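PDB 4D7L: peptide methionine sulfoxide reductase MsrA from Corynebacterium diphtheriae, which reduces the (S)-S-oxide of methionine in oxidation-damaged proteins back to methionine, and so probably serves as a repair enzyme. Local coordinates for residues R29-K34 with R110-E115; L79-E82 with Y88-V91; V91-G96 with P101-T106; I116-Y121 with G205-A210; E130-A135 with R174-H179. All coordinates share one frame; numbering follows the deposited sequence. Where two conformers were deposited one is given.

Contact 1. Residues R29-K34 with R110-E115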
# COMPACT_ATOMS: atom_id res chain seq x y z
N ARG A 29 15.01 10.85 1.66
CA ARG A 29 15.13 11.00 0.21
C ARG A 29 15.23 9.64 -0.44
O ARG A 29 15.70 8.69 0.18
CB ARG A 29 16.37 11.84 -0.14
CG ARG A 29 17.64 11.32 0.50
N LEU A 30 14.75 9.54 -1.68
CA LEU A 30 14.94 8.35 -2.50
C LEU A 30 16.42 8.18 -2.79
O LEU A 30 17.13 9.18 -2.86
CB LEU A 30 14.15 8.45 -3.80
CG LEU A 30 12.63 8.54 -3.67
CD1 LEU A 30 12.03 8.86 -5.01
CD2 LEU A 30 12.10 7.21 -3.15
N VAL A 31 16.90 6.96 -2.94
CA VAL A 31 18.30 6.78 -3.34
C VAL A 31 18.41 6.76 -4.88
O VAL A 31 17.42 6.49 -5.56
CB VAL A 31 18.91 5.50 -2.73
CG1 VAL A 31 18.84 5.55 -1.20
CG2 VAL A 31 18.22 4.24 -3.27
N GLU A 32 19.58 7.07 -5.42
CA GLU A 32 19.80 6.85 -6.86
C GLU A 32 19.69 5.35 -7.15
O GLU A 32 20.14 4.52 -6.36
CB GLU A 32 21.16 7.39 -7.30
CG GLU A 32 21.29 8.89 -7.20
CD GLU A 32 20.27 9.62 -8.05
OE1 GLU A 32 20.11 9.24 -9.24
OE2 GLU A 32 19.62 10.56 -7.54
N GLU A 33 19.10 5.00 -8.29
CA GLU A 33 18.87 3.59 -8.58
C GLU A 33 20.19 2.83 -8.63
O GLU A 33 20.25 1.67 -8.24
CB GLU A 33 18.12 3.40 -9.91
CG GLU A 33 16.65 3.74 -9.81
CD GLU A 33 15.90 3.56 -11.12
OE1 GLU A 33 16.43 2.91 -12.05
OE2 GLU A 33 14.78 4.10 -11.21
N LYS A 34 21.25 3.51 -9.05
CA LYS A 34 22.56 2.87 -9.08
C LYS A 34 23.07 2.54 -7.68
O LYS A 34 23.91 1.66 -7.51
CB LYS A 34 23.56 3.74 -9.83
CG LYS A 34 24.10 4.88 -9.01
CD LYS A 34 25.06 5.73 -9.81
CE LYS A 34 25.38 7.01 -9.05
NZ LYS A 34 26.41 7.82 -9.75
N ARG A 110 16.57 1.97 1.31
CA ARG A 110 17.47 1.89 0.14
C ARG A 110 16.93 1.05 -1.03
O ARG A 110 17.67 0.69 -1.93
CB ARG A 110 18.83 1.35 0.59
CG ARG A 110 19.46 2.30 1.60
CD ARG A 110 20.67 1.68 2.30
NE ARG A 110 21.68 1.25 1.35
CZ ARG A 110 22.75 0.52 1.70
NH1 ARG A 110 22.92 0.15 2.96
NH2 ARG A 110 23.62 0.15 0.77
N THR A 111 15.62 0.80 -1.03
CA THR A 111 14.99 0.10 -2.14
C THR A 111 14.10 1.03 -2.96
O THR A 111 13.70 0.67 -4.06
CB THR A 111 14.08 -1.07 -1.68
OG1 THR A 111 12.89 -0.53 -1.07
CG2 THR A 111 14.80 -2.04 -0.70
N ASN A 112 13.77 2.18 -2.39
CA ASN A 112 12.80 3.16 -2.92
C ASN A 112 11.36 2.67 -2.97
O ASN A 112 10.47 3.41 -3.40
CB ASN A 112 13.24 3.65 -4.31
CG ASN A 112 14.47 4.54 -4.25
OD1 ASN A 112 14.83 5.02 -3.18
ND2 ASN A 112 15.11 4.77 -5.41
N HIS A 113 11.09 1.45 -2.51
CA HIS A 113 9.70 0.98 -2.51
C HIS A 113 8.83 1.64 -1.44
O HIS A 113 9.32 2.16 -0.43
CB HIS A 113 9.61 -0.53 -2.29
CG HIS A 113 10.11 -1.35 -3.44
ND1 HIS A 113 9.49 -1.36 -4.67
CD2 HIS A 113 11.17 -2.20 -3.54
CE1 HIS A 113 10.14 -2.18 -5.48
NE2 HIS A 113 11.16 -2.70 -4.82
N THR A 114 7.52 1.64 -1.65
CA THR A 114 6.64 2.06 -0.57
C THR A 114 5.83 0.84 -0.14
O THR A 114 5.67 -0.13 -0.89
CB THR A 114 5.74 3.24 -0.95
OG1 THR A 114 5.21 3.84 0.24
CG2 THR A 114 4.58 2.79 -1.86
N GLU A 115 5.34 0.89 1.10
CA GLU A 115 4.54 -0.20 1.66
C GLU A 115 3.17 -0.19 1.01
O GLU A 115 2.45 0.81 1.10
CB GLU A 115 4.43 -0.07 3.19
CG GLU A 115 5.77 -0.34 3.88
CD GLU A 115 5.65 -0.49 5.40
OE1 GLU A 115 4.53 -0.42 5.94
OE2 GLU A 115 6.72 -0.65 6.03
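Val-31 is held by Asn-112 at two points, one side-chain carboxamide serving both its N-H and its C=O; this ties the N-terminal loop 29-34 to the ST turn of Thr-111, which leads into strand 114-121 of the central sheet. The polar part consists of two hydrogen bonds. Val-31 N donates to Asn-112 OD1 over 2.8 Å, in the carbonyl plane and on a lone pair, with a C=O...donor angle of 124°. In return, Asn-112 ND2 donates to Val-31 O at 2.9 Å; this bond is almost straight (177°), and its acceptor lies practically in the plane of the amide. With oxygen and nitrogen each engaged, the rotation about CB-CG is fixed and the two ends of the amide can be told apart.

Van der Waals contacts frame the pair. The CD2 branch of Leu-30 packs against the amide, 3.7 Å from Asn-112 CG. Val-31 divides its branches: CG2 comes within 3.5 Å of Asn-112 OD1 and 3.8 Å of Arg-110 O, whereas CG1 approaches the aliphatic base of Arg-110, 4.3 Å from its CG.

Further bonds tether the turn. The backbone of Arg-110 is also bonded to Leu-37, a second tie to the N-terminal region, and Asn-112 O accepts from Arg-156 NH2. The turn itself is shaped locally: Asn-112 has a positive phi of 66°, and around it Thr-111 closes the ST turn, its OG1 accepting from His-113 N at 3.0 Å.

Contact 2. Residues L79-E82 with Y88-V91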
# COMPACT_ATOMS: atom_id res chain seq x y z
N LEU A 79 -7.98 -2.62 6.85
CA LEU A 79 -8.99 -1.70 6.32
C LEU A 79 -9.61 -2.24 5.04
O LEU A 79 -10.84 -2.24 4.85
CB LEU A 79 -8.35 -0.33 6.04
CG LEU A 79 -9.30 0.69 5.40
CD1 LEU A 79 -10.26 1.23 6.48
CD2 LEU A 79 -8.52 1.80 4.73
N PHE A 80 -8.75 -2.73 4.16
CA PHE A 80 -9.28 -3.19 2.88
C PHE A 80 -9.86 -4.60 2.91
O PHE A 80 -10.88 -4.83 2.25
CB PHE A 80 -8.19 -3.05 1.79
CG PHE A 80 -8.01 -1.63 1.36
CD1 PHE A 80 -8.99 -1.02 0.59
CD2 PHE A 80 -6.90 -0.89 1.76
CE1 PHE A 80 -8.88 0.32 0.21
CE2 PHE A 80 -6.76 0.46 1.38
CZ PHE A 80 -7.75 1.06 0.61
N TRP A 81 -9.30 -5.54 3.68
CA TRP A 81 -9.92 -6.88 3.64
C TRP A 81 -11.29 -6.84 4.31
O TRP A 81 -12.13 -7.70 4.06
CB TRP A 81 -9.04 -8.02 4.24
CG TRP A 81 -8.98 -8.15 5.75
CD1 TRP A 81 -10.02 -8.44 6.62
CD2 TRP A 81 -7.79 -8.16 6.54
NE1 TRP A 81 -9.53 -8.54 7.92
CE2 TRP A 81 -8.17 -8.38 7.89
CE3 TRP A 81 -6.43 -7.97 6.24
CZ2 TRP A 81 -7.23 -8.40 8.94
CZ3 TRP A 81 -5.49 -7.99 7.28
CH2 TRP A 81 -5.90 -8.22 8.61
N GLU A 82 -11.52 -5.83 5.14
CA GLU A 82 -12.83 -5.68 5.77
C GLU A 82 -13.82 -4.89 4.92
O GLU A 82 -14.97 -4.70 5.30
CB GLU A 82 -12.68 -5.01 7.14
CG GLU A 82 -12.01 -5.99 8.14
CD GLU A 82 -11.86 -5.44 9.56
OE1 GLU A 82 -12.05 -4.22 9.76
OE2 GLU A 82 -11.53 -6.25 10.46
N TYR A 88 -9.63 -10.46 -1.95
CA TYR A 88 -8.29 -10.90 -1.53
C TYR A 88 -7.43 -9.67 -1.28
O TYR A 88 -7.58 -8.65 -1.97
CB TYR A 88 -7.64 -11.79 -2.60
CG TYR A 88 -6.20 -12.19 -2.31
CD1 TYR A 88 -5.91 -13.24 -1.44
CD2 TYR A 88 -5.12 -11.51 -2.90
CE1 TYR A 88 -4.59 -13.62 -1.16
CE2 TYR A 88 -3.79 -11.88 -2.63
CZ TYR A 88 -3.53 -12.94 -1.78
OH TYR A 88 -2.23 -13.31 -1.49
N THR A 89 -6.55 -9.75 -0.29
CA THR A 89 -5.51 -8.73 -0.12
C THR A 89 -4.15 -9.37 0.20
O THR A 89 -4.09 -10.53 0.64
CB THR A 89 -5.82 -7.73 1.03
OG1 THR A 89 -5.82 -8.44 2.28
CG2 THR A 89 -7.17 -7.03 0.82
N SER A 90 -3.08 -8.63 -0.03
CA SER A 90 -1.76 -9.01 0.51
C SER A 90 -0.99 -7.72 0.77
O SER A 90 -1.43 -6.65 0.36
CB SER A 90 -0.99 -9.93 -0.45
OG SER A 90 -0.51 -9.22 -1.59
N VAL A 91 0.13 -7.84 1.47
CA VAL A 91 1.01 -6.70 1.68
C VAL A 91 2.39 -6.96 1.11
O VAL A 91 2.86 -8.11 0.98
CB VAL A 91 1.15 -6.33 3.17
CG1 VAL A 91 -0.20 -5.81 3.70
CG2 VAL A 91 1.65 -7.51 4.01
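Thr-89 meets the last turn of helix 73-81 with both of its branches. Its methyl, CG2, lies against the helix backbone, 3.9 Å from Trp-81 N, and reaches Phe-80 CB at 4.2 Å. Its hydroxyl turns to the next side chain: OG1 is 3.8 Å from Trp-81 CB and 4.0 Å from Trp-81 CE3, approaching the indole at its edge, near the ring plane. With chi1 at 65°, OG1 stands between the backbone N and the carbonyl carbon of Thr-89, which leaves CG2 beside the N and aimed at the helix.

The next shell is polar. Thr-89 OG1 is hydrogen-bonded to Glu-77 OE2, one turn earlier on the helix, and to His-51 NE2, so a buried hydroxyl is satisfied twice. The His-51 ring also meets Trp-81, the planes standing at about 80°. On its other flank the helix sends Phe-80 toward Leu-131 and Ala-135 of helix 128-137.

Helix 73-81 starts directly after the predicted active-site Cys-72 and joins strands 64-69 and 86-94, which run parallel with strand 114-121 between them. The contact thus closes the second half of a split beta-alpha-beta crossover in the alpha/beta fold of MsrA.

Contact 3. Residues V91-G96 with P101-T106. With CAC (cacodylate ion), chain D.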
# COMPACT_ATOMS: atom_id res chain seq x y z
N VAL A 91 0.13 -7.84 1.47
CA VAL A 91 1.01 -6.70 1.68
C VAL A 91 2.39 -6.96 1.11
O VAL A 91 2.86 -8.11 0.98
CB VAL A 91 1.15 -6.33 3.17
CG1 VAL A 91 -0.20 -5.81 3.70
CG2 VAL A 91 1.65 -7.51 4.01
N GLY A 92 3.04 -5.87 0.75
CA GLY A 92 4.33 -6.02 0.12
C GLY A 92 4.83 -4.66 -0.32
O GLY A 92 4.50 -3.63 0.27
N PHE A 93 5.60 -4.68 -1.41
CA PHE A 93 6.44 -3.55 -1.78
C PHE A 93 6.35 -3.25 -3.27
O PHE A 93 6.42 -4.16 -4.10
CB PHE A 93 7.90 -3.86 -1.42
CG PHE A 93 8.05 -4.51 -0.06
CD1 PHE A 93 7.76 -3.79 1.09
CD2 PHE A 93 8.48 -5.82 0.06
CE1 PHE A 93 7.88 -4.37 2.36
CE2 PHE A 93 8.60 -6.42 1.32
CZ PHE A 93 8.31 -5.69 2.47
N ALA A 94 6.20 -1.98 -3.60
CA ALA A 94 6.19 -1.56 -4.99
C ALA A 94 6.52 -0.07 -5.08
O ALA A 94 6.41 0.65 -4.09
CB ALA A 94 4.83 -1.86 -5.66
N GLY A 95 6.93 0.36 -6.28
CA GLY A 95 7.15 1.78 -6.51
C GLY A 95 8.61 2.15 -6.54
O GLY A 95 8.95 3.27 -6.94
N GLY A 96 9.44 1.22 -6.06
CA GLY A 96 10.89 1.38 -6.01
C GLY A 96 11.58 0.56 -7.08
O GLY A 96 10.99 0.28 -8.12
N PRO A 101 12.69 -7.49 -2.50
CA PRO A 101 13.32 -7.07 -1.24
C PRO A 101 12.73 -7.81 -0.04
O PRO A 101 11.56 -8.16 -0.07
CB PRO A 101 12.97 -5.58 -1.17
CG PRO A 101 11.60 -5.49 -1.83
CD PRO A 101 11.72 -6.49 -3.00
N THR A 102 13.54 -8.07 0.97
CA THR A 102 13.02 -8.48 2.27
C THR A 102 12.46 -7.25 2.97
O THR A 102 12.77 -6.12 2.61
CB THR A 102 14.09 -9.08 3.17
OG1 THR A 102 15.07 -8.08 3.46
CG2 THR A 102 14.77 -10.27 2.48
N TYR A 103 11.64 -7.47 4.00
CA TYR A 103 11.13 -6.37 4.79
C TYR A 103 12.28 -5.57 5.40
O TYR A 103 12.29 -4.32 5.39
CB TYR A 103 10.21 -6.92 5.88
CG TYR A 103 9.67 -5.86 6.81
CD1 TYR A 103 8.78 -4.89 6.35
CD2 TYR A 103 10.01 -5.86 8.17
CE1 TYR A 103 8.24 -3.92 7.22
CE2 TYR A 103 9.48 -4.91 9.03
CZ TYR A 103 8.60 -3.95 8.55
OH TYR A 103 8.07 -3.00 9.40
N ARG A 104 13.26 -6.28 5.93
CA ARG A 104 14.37 -5.59 6.57
C ARG A 104 15.07 -4.70 5.54
O ARG A 104 15.39 -3.55 5.83
CB ARG A 104 15.36 -6.59 7.18
CG ARG A 104 16.60 -5.94 7.79
CD ARG A 104 17.53 -7.00 8.40
NE ARG A 104 16.87 -7.74 9.49
CZ ARG A 104 16.81 -7.31 10.75
NH1 ARG A 104 17.38 -6.16 11.09
NH2 ARG A 104 16.19 -8.04 11.66
N GLU A 105 15.24 -5.18 4.32
CA GLU A 105 15.84 -4.33 3.29
C GLU A 105 15.00 -3.07 3.02
O GLU A 105 15.54 -1.96 2.92
CB GLU A 105 16.03 -5.12 2.00
CG GLU A 105 17.16 -6.13 2.12
CD GLU A 105 17.29 -7.04 0.91
OE1 GLU A 105 16.28 -7.29 0.21
OE2 GLU A 105 18.42 -7.52 0.67
N THR A 106 13.70 -3.24 2.87
CA THR A 106 12.83 -2.11 2.57
C THR A 106 12.90 -1.06 3.68
O THR A 106 12.93 0.14 3.40
CB THR A 106 11.38 -2.57 2.35
OG1 THR A 106 11.33 -3.47 1.23
CG2 THR A 106 10.46 -1.39 2.10
AS CAC D . 5.40 -1.18 9.59
O1 CAC D . 6.80 -0.87 8.61
O2 CAC D . 4.51 0.30 9.81
C1 CAC D . 5.96 -1.86 11.34
C2 CAC D . 4.25 -2.51 8.71
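Tyr-103 OH donates a short hydrogen bond of 2.6 Å to O1 of a cacodylate ion, probably from the crystallisation liquor, while the near end of the same ring meets Phe-93, whose CZ lies in the tyrosine plane, 4.0 Å from CD1. The ion is held by Tyr-155 OH as well.

Phe-93 reaches from strand 86-94 into the start of helix 103-107. Over one face of its ring stands Thr-106: with CG2 anti to the backbone N and OG1 beside it (chi1 -62°), the hydroxyl sits above the ring centre, and CB makes a CH-pi contact 4.2 Å from the centroid, 24° off the normal. Pro-101 lies alongside, pointing the other way, its CG 3.7 Å from Phe-93 CD2, and Tyr-103 CA comes equally near Phe-93 CZ. The helix start is defined by a capping box: Thr-102 OG1 accepts from Glu-105 N at 3.0 Å, and Glu-105 OE1 accepts from Thr-102 N at 2.9 Å.

Tyr-103 lies about 7 Å from the predicted active-site Cys-72, measured between side chains. An oxyanion gripped there by two tyrosine hydroxyls is consistent with a pocket made to polarise the sulfoxide oxygen, as in other MsrA enzymes, with Phe-93 set against the edge of the first tyrosine.

Contact 4. Residues I116-Y121 with G205-A210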
# COMPACT_ATOMS: atom_id res chain seq x y z
N ILE A 116 2.84 -1.30 0.38
CA ILE A 116 1.67 -1.41 -0.49
C ILE A 116 0.74 -2.52 -0.06
O ILE A 116 1.20 -3.60 0.33
CB ILE A 116 2.11 -1.69 -1.95
CG1 ILE A 116 2.79 -0.44 -2.53
CG2 ILE A 116 0.92 -2.15 -2.84
CD1 ILE A 116 1.82 0.75 -2.74
N VAL A 117 -0.56 -2.25 -0.15
CA VAL A 117 -1.59 -3.27 -0.07
C VAL A 117 -2.08 -3.60 -1.47
O VAL A 117 -2.53 -2.70 -2.20
CB VAL A 117 -2.80 -2.81 0.77
CG1 VAL A 117 -3.86 -3.95 0.86
CG2 VAL A 117 -2.37 -2.37 2.16
N GLU A 118 -1.95 -4.86 -1.84
CA GLU A 118 -2.57 -5.40 -3.04
C GLU A 118 -4.05 -5.63 -2.71
O GLU A 118 -4.36 -6.40 -1.81
CB GLU A 118 -1.91 -6.72 -3.44
CG GLU A 118 -2.63 -7.45 -4.59
CD GLU A 118 -2.10 -8.85 -4.84
OE1 GLU A 118 -1.57 -9.49 -3.90
OE2 GLU A 118 -2.23 -9.32 -5.99
N VAL A 119 -4.94 -4.94 -3.41
CA VAL A 119 -6.37 -5.07 -3.17
C VAL A 119 -7.04 -5.69 -4.39
O VAL A 119 -7.11 -5.07 -5.46
CB VAL A 119 -7.00 -3.71 -2.87
CG1 VAL A 119 -8.49 -3.87 -2.55
CG2 VAL A 119 -6.28 -3.05 -1.72
N VAL A 120 -7.51 -6.91 -4.24
CA VAL A 120 -8.22 -7.57 -5.32
C VAL A 120 -9.71 -7.48 -5.05
O VAL A 120 -10.16 -7.89 -3.99
CB VAL A 120 -7.80 -9.03 -5.45
CG1 VAL A 120 -8.53 -9.68 -6.61
CG2 VAL A 120 -6.28 -9.11 -5.64
N TYR A 121 -10.48 -6.98 -6.01
CA TYR A 121 -11.89 -6.71 -5.70
C TYR A 121 -12.83 -7.15 -6.82
O TYR A 121 -12.42 -7.28 -7.97
CB TYR A 121 -12.10 -5.22 -5.40
CG TYR A 121 -11.78 -4.31 -6.57
CD1 TYR A 121 -10.47 -3.94 -6.85
CD2 TYR A 121 -12.79 -3.84 -7.41
CE1 TYR A 121 -10.16 -3.12 -7.92
CE2 TYR A 121 -12.49 -3.02 -8.49
CZ TYR A 121 -11.18 -2.66 -8.73
OH TYR A 121 -10.89 -1.86 -9.81
N GLY A 205 8.67 -2.16 -11.90
CA GLY A 205 7.60 -2.62 -12.76
C GLY A 205 6.73 -3.74 -12.19
O GLY A 205 5.87 -4.28 -12.89
N GLU A 206 6.91 -4.07 -10.91
CA GLU A 206 6.26 -5.24 -10.30
C GLU A 206 5.96 -4.96 -8.86
O GLU A 206 6.57 -4.08 -8.25
CB GLU A 206 7.16 -6.50 -10.33
CG GLU A 206 7.62 -6.96 -11.67
CD GLU A 206 8.52 -8.18 -11.57
OE1 GLU A 206 8.33 -8.98 -10.64
OE2 GLU A 206 9.43 -8.31 -12.41
N TYR A 207 5.06 -5.77 -8.30
CA TYR A 207 4.78 -5.78 -6.88
C TYR A 207 5.40 -7.02 -6.26
O TYR A 207 5.34 -8.10 -6.84
CB TYR A 207 3.26 -5.76 -6.65
CG TYR A 207 2.77 -6.15 -5.28
CD1 TYR A 207 2.80 -5.23 -4.23
CD2 TYR A 207 2.18 -7.41 -5.05
CE1 TYR A 207 2.31 -5.55 -2.97
CE2 TYR A 207 1.68 -7.75 -3.76
CZ TYR A 207 1.74 -6.81 -2.75
OH TYR A 207 1.24 -7.11 -1.50
N TYR A 208 5.99 -6.86 -5.07
CA TYR A 208 6.68 -7.97 -4.39
C TYR A 208 6.03 -8.22 -3.05
O TYR A 208 5.95 -7.32 -2.23
CB TYR A 208 8.17 -7.63 -4.19
CG TYR A 208 8.88 -7.31 -5.48
CD1 TYR A 208 9.22 -8.34 -6.38
CD2 TYR A 208 9.22 -6.00 -5.80
CE1 TYR A 208 9.88 -8.07 -7.57
CE2 TYR A 208 9.88 -5.72 -7.01
CZ TYR A 208 10.21 -6.75 -7.88
OH TYR A 208 10.88 -6.46 -9.05
N MET A 209 5.58 -9.45 -2.82
CA MET A 209 4.95 -9.76 -1.54
C MET A 209 5.94 -9.75 -0.41
O MET A 209 7.05 -10.25 -0.56
CB MET A 209 4.27 -11.13 -1.57
CG MET A 209 3.09 -11.26 -2.50
SD MET A 209 2.31 -12.88 -2.25
CE MET A 209 1.42 -12.66 -0.73
N ALA A 210 5.52 -9.22 0.75
CA ALA A 210 6.30 -9.31 1.97
C ALA A 210 6.26 -10.74 2.53
O ALA A 210 5.43 -11.55 2.11
CB ALA A 210 5.76 -8.32 3.01
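Tyr-207 and Glu-118 both extend with CG anti to their own backbone N (chi1 164° and 172°), which lays the glutamate chain across the phenol above one face of the sheet. They cross at about a right angle, the carboxylate and ring planes 53° apart. The base of the glutamate does much of the touching: Glu-118 CB lies 3.7 Å from Tyr-207 CZ and equally far from Tyr-207 OH. Its carboxylate oxygen OE1 then comes within 3.7 Å of Tyr-207 CE2. Ile-116 approaches obliquely from the same side of the ring plane, its CG2 3.7 Å from Tyr-207 CE1 and 3.9 Å from Tyr-207 CD1. Ile-116 and Glu-118, two residues apart on strand 114-121, therefore lie along one side of the phenol, Ile-116 toward CE1 and Glu-118 toward CZ and CE2.

Strands 114-121 and 208-209 are not neighbours in the six-stranded mixed sheet; strand 86-94 runs between them, antiparallel to both. Tyr-207, from segment 205-210, reaches across that middle strand, which accounts for the 8.3 Å between the CA atoms of Glu-118 and Tyr-207.

The middle strand supplies the polar link as well. Ser-90 OG is hydrogen-bonded both to Glu-118 OE1 and to Tyr-207 OH, so one hydroxyl positions the tip of each side chain. The second carboxylate oxygen, Glu-118 OE2, forms a salt bridge with Arg-58 NE, which would favour a charged glutamate despite its burial. The ring of Tyr-67, on strand 64-69, meets that of Tyr-207.

Contact 5. Residues E130-A135 with R174-H179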
# COMPACT_ATOMS: atom_id res chain seq x y z
N GLU A 130 -14.55 3.92 -5.76
CA GLU A 130 -14.84 3.81 -4.33
C GLU A 130 -13.60 3.44 -3.52
O GLU A 130 -13.42 3.92 -2.40
CB GLU A 130 -15.94 2.76 -4.10
CG GLU A 130 -17.30 3.26 -4.58
CD GLU A 130 -18.43 2.26 -4.37
OE1 GLU A 130 -18.24 1.05 -4.64
OE2 GLU A 130 -19.53 2.69 -3.96
N LEU A 131 -12.74 2.59 -4.09
CA LEU A 131 -11.54 2.18 -3.37
C LEU A 131 -10.53 3.32 -3.32
O LEU A 131 -9.82 3.49 -2.32
CB LEU A 131 -10.92 0.92 -4.03
CG LEU A 131 -11.78 -0.35 -3.86
CD1 LEU A 131 -11.20 -1.48 -4.68
CD2 LEU A 131 -11.82 -0.76 -2.38
N VAL A 132 -10.44 4.11 -4.39
CA VAL A 132 -9.56 5.29 -4.33
C VAL A 132 -10.03 6.26 -3.26
O VAL A 132 -9.23 6.77 -2.46
CB VAL A 132 -9.46 6.01 -5.71
CG1 VAL A 132 -8.71 7.34 -5.58
CG2 VAL A 132 -8.75 5.12 -6.75
N VAL A 133 -11.34 6.50 -3.21
CA VAL A 133 -11.90 7.41 -2.21
C VAL A 133 -11.63 6.87 -0.80
O VAL A 133 -11.24 7.63 0.11
CB VAL A 133 -13.42 7.62 -2.42
CG1 VAL A 133 -14.07 8.29 -1.20
CG2 VAL A 133 -13.67 8.45 -3.69
N LYS A 134 -11.82 5.57 -0.62
CA LYS A 134 -11.59 4.97 0.69
C LYS A 134 -10.14 5.16 1.13
O LYS A 134 -9.87 5.51 2.27
CB LYS A 134 -11.92 3.48 0.69
CG LYS A 134 -11.97 2.91 2.10
CD LYS A 134 -12.38 1.46 2.09
CE LYS A 134 -13.73 1.26 2.72
NZ LYS A 134 -13.62 1.09 4.19
N ALA A 135 -9.20 4.94 0.22
CA ALA A 135 -7.79 5.18 0.52
C ALA A 135 -7.53 6.64 0.89
O ALA A 135 -6.83 6.93 1.87
CB ALA A 135 -6.93 4.80 -0.64
N ARG A 174 -6.09 10.00 -10.71
CA ARG A 174 -5.65 11.39 -10.65
C ARG A 174 -6.83 12.35 -10.58
O ARG A 174 -6.76 13.35 -9.86
CB ARG A 174 -4.76 11.73 -11.85
CG ARG A 174 -3.42 10.97 -11.82
CD ARG A 174 -2.53 11.32 -13.03
NE ARG A 174 -1.42 10.36 -13.09
CZ ARG A 174 -1.25 9.50 -14.09
NH1 ARG A 174 -2.10 9.50 -15.11
NH2 ARG A 174 -0.23 8.64 -14.06
N GLU A 175 -7.89 12.09 -11.34
CA GLU A 175 -9.07 12.96 -11.29
C GLU A 175 -9.73 12.95 -9.92
O GLU A 175 -10.24 13.96 -9.46
CB GLU A 175 -10.13 12.62 -12.35
CG GLU A 175 -9.76 13.08 -13.73
CD GLU A 175 -10.86 12.86 -14.76
OE1 GLU A 175 -12.07 13.01 -14.43
OE2 GLU A 175 -10.50 12.48 -15.89
N ILE A 176 -9.85 11.76 -9.34
CA ILE A 176 -10.44 11.67 -8.02
C ILE A 176 -9.52 12.39 -7.05
O ILE A 176 -9.95 13.26 -6.29
CB ILE A 176 -10.65 10.23 -7.59
CG1 ILE A 176 -11.72 9.58 -8.45
CG2 ILE A 176 -11.07 10.16 -6.13
CD1 ILE A 176 -11.83 8.07 -8.27
N VAL A 177 -8.23 12.09 -7.13
CA VAL A 177 -7.33 12.63 -6.15
C VAL A 177 -7.28 14.15 -6.29
O VAL A 177 -7.31 14.86 -5.29
CB VAL A 177 -5.93 11.97 -6.26
CG1 VAL A 177 -4.93 12.69 -5.41
CG2 VAL A 177 -6.03 10.51 -5.83
N GLU A 178 -7.30 14.65 -7.51
CA GLU A 178 -7.26 16.09 -7.72
C GLU A 178 -8.50 16.82 -7.22
O GLU A 178 -8.45 18.01 -6.90
CB GLU A 178 -7.06 16.40 -9.22
N HIS A 179 -9.62 16.11 -7.15
CA HIS A 179 -10.86 16.67 -6.61
C HIS A 179 -10.77 16.96 -5.10
O HIS A 179 -11.53 17.77 -4.57
CB HIS A 179 -12.01 15.70 -6.89
CG HIS A 179 -13.34 16.36 -7.02
ND1 HIS A 179 -13.66 17.20 -8.08
CD2 HIS A 179 -14.46 16.29 -6.25
CE1 HIS A 179 -14.90 17.62 -7.94
NE2 HIS A 179 -15.41 17.08 -6.84
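Ile-176 and Val-132 interlock between helices 128-137 and 166-186, each offering a branch to a hollow of the other. Val-132 CG1 is the methyl that meets both Ile-176 and Val-177. It enters a dip walled by Ile-176, whose CG2 is 3.7 Å away and whose CB is 4.0 Å away, and by Val-177, whose CG2 is 4.2 Å away. The isoleucine answers with two projections. Its CG2 fits beside the neighbouring pair of valines, touching Val-133 CG2 at 4.0 Å as well as Val-132 CG1, while CD1 wraps along Val-132, 4.1 Å from its CB. Ile-176 can straddle in this way because CG2 lies anti to the backbone N and CG1 beside it (chi1 -67°), which spreads the branches along the facing helix. Val-132 and Ile-176 cross obliquely; Val-133 meets the isoleucine at about a right angle and closes the more exposed margin.

The axes of segments 130-135 and 174-179 pass 10.0 Å apart with a signed crossing angle of -37°, their N-to-C directions running broadly alike. Val-132 also packs on Ile-66 of strand 64-69, linking the helix pair to the central sheet, and Val-177 on Met-136 continues the helix interface.

Between residues 130-135 and 174-179 the contacts are all between hydrocarbon branches. Their association therefore rests on close fit and the removal of apolar surface from water, without a hydrogen bond between the two segments.

How the contacts relate
Contacts 1 to 4 all reach the mixed six-stranded sheet. Contacts 2 and 3 follow each other along strand 86-94 and share Val-91, their centres 17 Å apart; contacts 1 and 4 use successive parts of the neighbouring strand 114-121. Contact 4 lies about 10 Å, centre to centre, from both contact 2 and contact 3, and backbone bonds Phe-93 to Tyr-208 and Gly-92 to Ile-116 join it to contact 3. Contact 5, the pair of helices, is 18 Å from contacts 2 and 4, touching them through Leu-131. Along the chain, contact 1 encloses contacts 2 and 3, and contact 4 encloses contact 5, so segments far apart in sequence meet around one sheet, with contact 3 nearest the predicted active-site cysteine.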